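Local coordinates for 3-dehydroquinate dehydratase (Clostridium difficile, PDB 4H3D), which catalyses the cis-dehydration of 3-dehydroquinate to 3-dehydroshikimate through an imine intermediate, the third step of the chorismate pathway, at residues R73-S87 against I108-E120. Sequence-based numbering, arbitrary orientation.
With SHL (5-hydroxy-6-methyl-4-oxo-4H-pyran-2-carboxylic acid), chain I.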
loop_
_atom_site.group_PDB
_atom_site.type_symbol
_atom_site.label_atom_id
_atom_site.label_comp_id
_atom_site.label_asym_id
_atom_site.label_seq_id
_atom_site.Cartn_x
_atom_site.Cartn_y
_atom_site.Cartn_z
ATOM N N ARG B 73 -27.742 10.598 -15.665
ATOM C CA ARG B 73 -28.162 9.203 -15.713
ATOM C C ARG B 73 -28.080 8.692 -17.146
ATOM O O ARG B 73 -27.590 7.577 -17.391
ATOM C CB ARG B 73 -29.616 9.050 -15.268
ATOM C CG ARG B 73 -29.862 8.010 -14.243
ATOM C CD ARG B 73 -29.005 6.746 -14.359
ATOM N NE ARG B 73 -28.759 6.292 -13.003
ATOM C CZ ARG B 73 -27.849 5.400 -12.629
ATOM N NH1 ARG B 73 -27.048 4.798 -13.505
ATOM N NH2 ARG B 73 -27.753 5.113 -11.353
ATOM N N SER B 74 -28.553 9.511 -18.093
ATOM C CA SER B 74 -28.575 9.134 -19.512
ATOM C C SER B 74 -27.178 8.874 -20.074
ATOM O O SER B 74 -27.017 8.019 -20.940
ATOM C CB SER B 74 -29.281 10.202 -20.364
ATOM O OG SER B 74 -28.481 11.364 -20.538
ATOM N N TYR B 75 -26.178 9.615 -19.591
ATOM C CA TYR B 75 -24.786 9.439 -20.062
ATOM C C TYR B 75 -24.026 8.282 -19.401
ATOM O O TYR B 75 -23.197 7.657 -20.044
ATOM C CB TYR B 75 -23.948 10.717 -19.879
ATOM C CG TYR B 75 -24.152 11.770 -20.933
ATOM C CD1 TYR B 75 -23.518 11.674 -22.171
ATOM C CD2 TYR B 75 -24.947 12.880 -20.687
ATOM C CE1 TYR B 75 -23.698 12.653 -23.152
ATOM C CE2 TYR B 75 -25.131 13.868 -21.652
ATOM C CZ TYR B 75 -24.504 13.748 -22.883
ATOM O OH TYR B 75 -24.684 14.720 -23.838
ATOM N N ILE B 76 -24.273 8.010 -18.121
ATOM C CA ILE B 76 -23.513 6.949 -17.435
ATOM C C ILE B 76 -24.182 5.585 -17.512
ATOM O O ILE B 76 -23.612 4.573 -17.066
ATOM C CB ILE B 76 -23.202 7.293 -15.987
ATOM C CG1 ILE B 76 -24.450 7.207 -15.105
ATOM C CG2 ILE B 76 -22.554 8.659 -15.911
ATOM C CD1 ILE B 76 -24.119 7.346 -13.627
ATOM N N HIS B 77 -25.393 5.574 -18.068
ATOM C CA HIS B 77 -26.163 4.354 -18.296
ATOM C C HIS B 77 -26.388 3.550 -17.016
ATOM O O HIS B 77 -27.065 4.017 -16.117
ATOM C CB HIS B 77 -25.500 3.494 -19.388
ATOM C CG HIS B 77 -26.463 2.608 -20.128
ATOM N ND1 HIS B 77 -26.851 1.365 -19.666
ATOM C CD2 HIS B 77 -27.112 2.789 -21.306
ATOM C CE1 HIS B 77 -27.701 0.826 -20.523
ATOM N NE2 HIS B 77 -27.874 1.667 -21.528
ATOM N N ASP B 78 -25.814 2.356 -16.932
ATOM C CA ASP B 78 -26.044 1.500 -15.785
ATOM C C ASP B 78 -24.915 1.503 -14.767
ATOM O O ASP B 78 -24.864 0.623 -13.933
ATOM C CB ASP B 78 -26.351 0.069 -16.241
ATOM C CG ASP B 78 -27.724 -0.052 -16.901
ATOM O OD1 ASP B 78 -28.716 0.506 -16.348
ATOM O OD2 ASP B 78 -27.814 -0.717 -17.963
ATOM N N ILE B 79 -24.022 2.492 -14.823
ATOM C CA ILE B 79 -22.964 2.600 -13.807
ATOM C C ILE B 79 -23.632 2.999 -12.474
ATOM O O ILE B 79 -24.445 3.921 -12.449
ATOM C CB ILE B 79 -21.902 3.650 -14.205
ATOM C CG1 ILE B 79 -21.113 3.172 -15.419
ATOM C CG2 ILE B 79 -20.926 3.891 -13.061
ATOM C CD1 ILE B 79 -20.083 4.183 -15.930
ATOM N N PRO B 80 -23.325 2.291 -11.373
ATOM C CA PRO B 80 -23.938 2.706 -10.108
ATOM C C PRO B 80 -23.624 4.169 -9.766
ATOM O O PRO B 80 -22.489 4.610 -9.931
ATOM C CB PRO B 80 -23.304 1.771 -9.083
ATOM C CG PRO B 80 -22.960 0.510 -9.870
ATOM C CD PRO B 80 -22.721 0.947 -11.301
ATOM N N LEU B 81 -24.632 4.906 -9.310
ATOM C CA LEU B 81 -24.469 6.310 -8.968
ATOM C C LEU B 81 -24.737 6.538 -7.491
ATOM O O LEU B 81 -25.819 6.180 -6.973
ATOM C CB LEU B 81 -25.426 7.174 -9.800
ATOM C CG LEU B 81 -25.401 8.681 -9.568
ATOM C CD1 LEU B 81 -24.052 9.261 -9.917
ATOM C CD2 LEU B 81 -26.506 9.358 -10.414
ATOM N N LEU B 82 -23.750 7.128 -6.822
ATOM C CA LEU B 82 -23.843 7.524 -5.403
ATOM C C LEU B 82 -24.131 9.024 -5.336
ATOM O O LEU B 82 -23.430 9.814 -5.962
ATOM C CB LEU B 82 -22.514 7.228 -4.692
ATOM C CG LEU B 82 -22.266 7.885 -3.309
ATOM C CD1 LEU B 82 -23.355 7.485 -2.285
ATOM C CD2 LEU B 82 -20.843 7.543 -2.800
ATOM N N PHE B 83 -25.161 9.408 -4.583
ATOM C CA PHE B 83 -25.547 10.814 -4.416
ATOM C C PHE B 83 -25.078 11.246 -3.044
ATOM O O PHE B 83 -25.446 10.633 -2.052
ATOM C CB PHE B 83 -27.059 10.951 -4.522
ATOM C CG PHE B 83 -27.550 12.358 -4.427
ATOM C CD1 PHE B 83 -27.452 13.200 -5.500
ATOM C CD2 PHE B 83 -28.140 12.829 -3.266
ATOM C CE1 PHE B 83 -27.921 14.524 -5.430
ATOM C CE2 PHE B 83 -28.620 14.144 -3.195
ATOM C CZ PHE B 83 -28.507 14.980 -4.287
ATOM N N THR B 84 -24.246 12.288 -2.991
ATOM C CA THR B 84 -23.673 12.769 -1.733
ATOM C C THR B 84 -23.711 14.291 -1.594
ATOM O O THR B 84 -23.073 14.999 -2.365
ATOM C CB THR B 84 -22.157 12.362 -1.579
ATOM O OG1 THR B 84 -22.014 10.928 -1.639
ATOM C CG2 THR B 84 -21.581 12.875 -0.216
ATOM N N PHE B 85 -24.457 14.791 -0.608
ATOM C CA PHE B 85 -24.353 16.206 -0.233
ATOM C C PHE B 85 -23.492 16.198 1.027
ATOM O O PHE B 85 -23.943 15.757 2.088
ATOM C CB PHE B 85 -25.700 16.884 0.075
ATOM C CG PHE B 85 -25.555 18.371 0.396
ATOM C CD1 PHE B 85 -25.107 18.791 1.633
ATOM C CD2 PHE B 85 -25.809 19.324 -0.568
ATOM C CE1 PHE B 85 -24.933 20.150 1.900
ATOM C CE2 PHE B 85 -25.645 20.660 -0.303
ATOM C CZ PHE B 85 -25.208 21.071 0.925
ATOM N N ARG B 86 -22.229 16.610 0.882
ATOM C CA ARG B 86 -21.278 16.674 1.988
ATOM C C ARG B 86 -21.458 18.013 2.686
ATOM O O ARG B 86 -21.327 19.061 2.066
ATOM C CB ARG B 86 -19.846 16.526 1.435
ATOM C CG ARG B 86 -18.754 16.492 2.482
ATOM C CD ARG B 86 -18.901 15.329 3.500
ATOM N NE ARG B 86 -18.725 14.006 2.898
ATOM C CZ ARG B 86 -19.632 13.028 2.888
ATOM N NH1 ARG B 86 -20.814 13.179 3.489
ATOM N NH2 ARG B 86 -19.331 11.867 2.315
ATOM N N SER B 87 -21.797 17.986 3.970
ATOM C CA SER B 87 -22.047 19.226 4.691
ATOM C C SER B 87 -20.743 19.957 5.027
ATOM O O SER B 87 -19.650 19.364 5.064
ATOM C CB SER B 87 -22.868 18.961 5.970
ATOM O OG SER B 87 -22.037 18.474 7.006
ATOM N N ILE B 108 -34.444 12.989 -3.988
ATOM C CA ILE B 108 -33.567 12.390 -4.964
ATOM C C ILE B 108 -33.669 10.866 -4.897
ATOM O O ILE B 108 -33.650 10.209 -5.943
ATOM C CB ILE B 108 -32.103 12.898 -4.834
ATOM C CG1 ILE B 108 -32.052 14.395 -5.124
ATOM C CG2 ILE B 108 -31.171 12.154 -5.801
ATOM C CD1 ILE B 108 -32.783 14.819 -6.383
ATOM N N SER B 109 -33.794 10.308 -3.688
ATOM C CA SER B 109 -33.987 8.851 -3.545
ATOM C C SER B 109 -35.262 8.433 -4.238
ATOM O O SER B 109 -35.339 7.354 -4.790
ATOM C CB SER B 109 -34.100 8.427 -2.076
ATOM O OG SER B 109 -32.919 8.665 -1.367
ATOM N N ASN B 110 -36.273 9.304 -4.186
ATOM C CA ASN B 110 -37.568 9.019 -4.788
ATOM C C ASN B 110 -37.557 8.942 -6.325
ATOM O O ASN B 110 -38.433 8.311 -6.909
ATOM C CB ASN B 110 -38.618 10.052 -4.341
ATOM C CG ASN B 110 -40.013 9.643 -4.717
ATOM O OD1 ASN B 110 -40.433 8.531 -4.416
ATOM N ND2 ASN B 110 -40.746 10.534 -5.397
ATOM N N THR B 111 -36.574 9.574 -6.977
ATOM C CA THR B 111 -36.518 9.560 -8.450
ATOM C C THR B 111 -36.261 8.184 -9.030
ATOM O O THR B 111 -36.631 7.919 -10.156
ATOM C CB THR B 111 -35.408 10.476 -9.009
ATOM O OG1 THR B 111 -34.125 9.985 -8.598
ATOM C CG2 THR B 111 -35.600 11.911 -8.551
ATOM N N GLY B 112 -35.628 7.309 -8.256
ATOM C CA GLY B 112 -35.244 6.002 -8.749
ATOM C C GLY B 112 -33.972 6.089 -9.602
ATOM O O GLY B 112 -33.518 5.091 -10.140
ATOM N N LEU B 113 -33.383 7.283 -9.697
ATOM C CA LEU B 113 -32.183 7.495 -10.519
ATOM C C LEU B 113 -30.852 7.292 -9.781
ATOM O O LEU B 113 -29.808 7.205 -10.433
ATOM C CB LEU B 113 -32.209 8.898 -11.146
ATOM C CG LEU B 113 -33.424 9.212 -12.024
ATOM C CD1 LEU B 113 -33.296 10.602 -12.647
ATOM C CD2 LEU B 113 -33.593 8.155 -13.114
ATOM N N VAL B 114 -30.872 7.237 -8.443
ATOM C CA VAL B 114 -29.630 7.004 -7.663
ATOM C C VAL B 114 -29.646 5.630 -7.012
ATOM O O VAL B 114 -30.687 5.156 -6.547
ATOM C CB VAL B 114 -29.371 8.110 -6.589
ATOM C CG1 VAL B 114 -29.227 9.487 -7.264
ATOM C CG2 VAL B 114 -30.457 8.145 -5.540
ATOM N N ASP B 115 -28.485 4.997 -6.975
ATOM C CA ASP B 115 -28.342 3.647 -6.447
ATOM C C ASP B 115 -27.950 3.633 -4.978
ATOM O O ASP B 115 -28.291 2.683 -4.251
ATOM C CB ASP B 115 -27.322 2.907 -7.291
ATOM C CG ASP B 115 -27.742 2.834 -8.721
ATOM O OD1 ASP B 115 -28.752 2.156 -8.993
ATOM O OD2 ASP B 115 -27.091 3.466 -9.574
ATOM N N LEU B 116 -27.211 4.670 -4.567
ATOM C CA LEU B 116 -26.798 4.874 -3.175
ATOM C C LEU B 116 -26.844 6.350 -2.828
ATOM O O LEU B 116 -26.737 7.210 -3.701
ATOM C CB LEU B 116 -25.343 4.431 -2.918
ATOM C CG LEU B 116 -24.822 3.124 -3.499
ATOM C CD1 LEU B 116 -24.222 3.358 -4.892
ATOM C CD2 LEU B 116 -23.768 2.533 -2.594
ATOM N N ILE B 117 -26.991 6.633 -1.541
ATOM C CA ILE B 117 -26.886 7.987 -1.025
ATOM C C ILE B 117 -25.976 7.945 0.184
ATOM O O ILE B 117 -25.898 6.921 0.858
ATOM C CB ILE B 117 -28.253 8.623 -0.604
ATOM C CG1 ILE B 117 -28.987 7.744 0.424
ATOM C CG2 ILE B 117 -29.101 8.860 -1.809
ATOM C CD1 ILE B 117 -30.235 8.441 1.075
ATOM N N ASP B 118 -25.297 9.056 0.449
ATOM C CA ASP B 118 -24.410 9.164 1.613
ATOM C C ASP B 118 -25.056 10.114 2.614
ATOM O O ASP B 118 -25.320 11.279 2.290
ATOM C CB ASP B 118 -23.004 9.637 1.176
ATOM C CG ASP B 118 -22.048 9.921 2.361
ATOM O OD1 ASP B 118 -22.457 10.622 3.305
ATOM O OD2 ASP B 118 -20.860 9.509 2.300
ATOM N N VAL B 119 -25.360 9.599 3.808
ATOM C CA VAL B 119 -25.933 10.417 4.867
ATOM C C VAL B 119 -24.949 10.459 6.057
ATOM O O VAL B 119 -24.355 9.462 6.418
ATOM C CB VAL B 119 -27.346 9.922 5.293
ATOM C CG1 VAL B 119 -28.259 9.800 4.058
ATOM C CG2 VAL B 119 -27.280 8.628 5.992
ATOM N N GLU B 120 -24.798 11.627 6.658
ATOM C CA GLU B 120 -23.834 11.824 7.736
ATOM C C GLU B 120 -24.362 11.444 9.122
ATOM O O GLU B 120 -25.417 11.926 9.536
ATOM C CB GLU B 120 -23.390 13.286 7.720
ATOM C CG GLU B 120 -22.582 13.617 6.519
ATOM C CD GLU B 120 -22.538 15.102 6.211
ATOM O OE1 GLU B 120 -23.164 15.893 6.954
ATOM O OE2 GLU B 120 -21.886 15.468 5.216
HETATM O OAD SHL I . -11.258 10.222 -1.087
HETATM C CAH SHL I . -11.307 11.034 -0.129
HETATM O OAA SHL I . -10.333 11.785 0.133
HETATM C CAK SHL I . -12.516 11.091 0.667
HETATM O OAG SHL I . -13.594 10.207 0.327
HETATM C CAF SHL I . -14.843 10.380 0.958
HETATM C CAL SHL I . -15.892 9.633 0.536
HETATM C CAJ SHL I . -14.941 11.361 1.882
HETATM O OAC SHL I . -16.109 11.575 2.482
HETATM C CAI SHL I . -13.867 12.134 2.221
HETATM C CAE SHL I . -12.672 12.001 1.631
HETATM O OAB SHL I . -13.990 13.059 3.160
HETATM O O HOH W 1 -26.446 13.285 0.829
HETATM O O HOH W 2 -24.250 13.539 3.533
#
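Strands 81-84 and 116-120 are parallel neighbours in the TIM barrel, joined through helix 98-110 as a beta-alpha-beta unit. The ladder runs from L116 N on L81 O through F83 N on L116 O to D118 N on F83 O (3.0 Å); L81 O also accepts from D115 N, just ahead of the strand. Beyond T84 the two chains diverge, and water 1 bridges F85 N and D118 O.

On the helix-facing side, I108 of helix 98-110 sets CG2 over the F83 ring, 3.8 Å from its centroid, a CH-pi contact. V114 CG1 packs against F83 CB. Inside the barrel, L82 CD1 lies against L116 CB.

At the N-terminal end of the strands, R73 takes L113 O side-on with NE (2.9 Å) and NH2, while NH1 holds the backbone oxygens of H77 and I79. NH2 also makes a salt bridge, weak as a hydrogen bond, to D115 OD2, whose anti lone pair receives L81 N. K11 pairs with D115 OD1.

The opposite end belongs to the active site. R86, bent at chi2 and chi3 (59° and 66°), folds its guanidinium over T84 CG2 and forms a two-pronged salt bridge with D118: NH1 to OD1 and NH2 to OD2 (2.8 Å), both from above the carboxylate plane. E120 joins the network through OE2, which takes NH1 of R86 (3.1 Å) on its anti lone pair. S87 N comes to the syn lone pair of E120 OE2 (2.8 Å), and S87 OG bonds E120 OE1, fixing the carboxylate's rotation. S145 also holds D118 OD1.

R86, a 3-dehydroquinate-binding residue, also gives NH2 to SHL OAC (3.2 Å). The grip is consistent with D118 and E120 serving as a second shell that orients the guanidinium and probably offsets its buried charge.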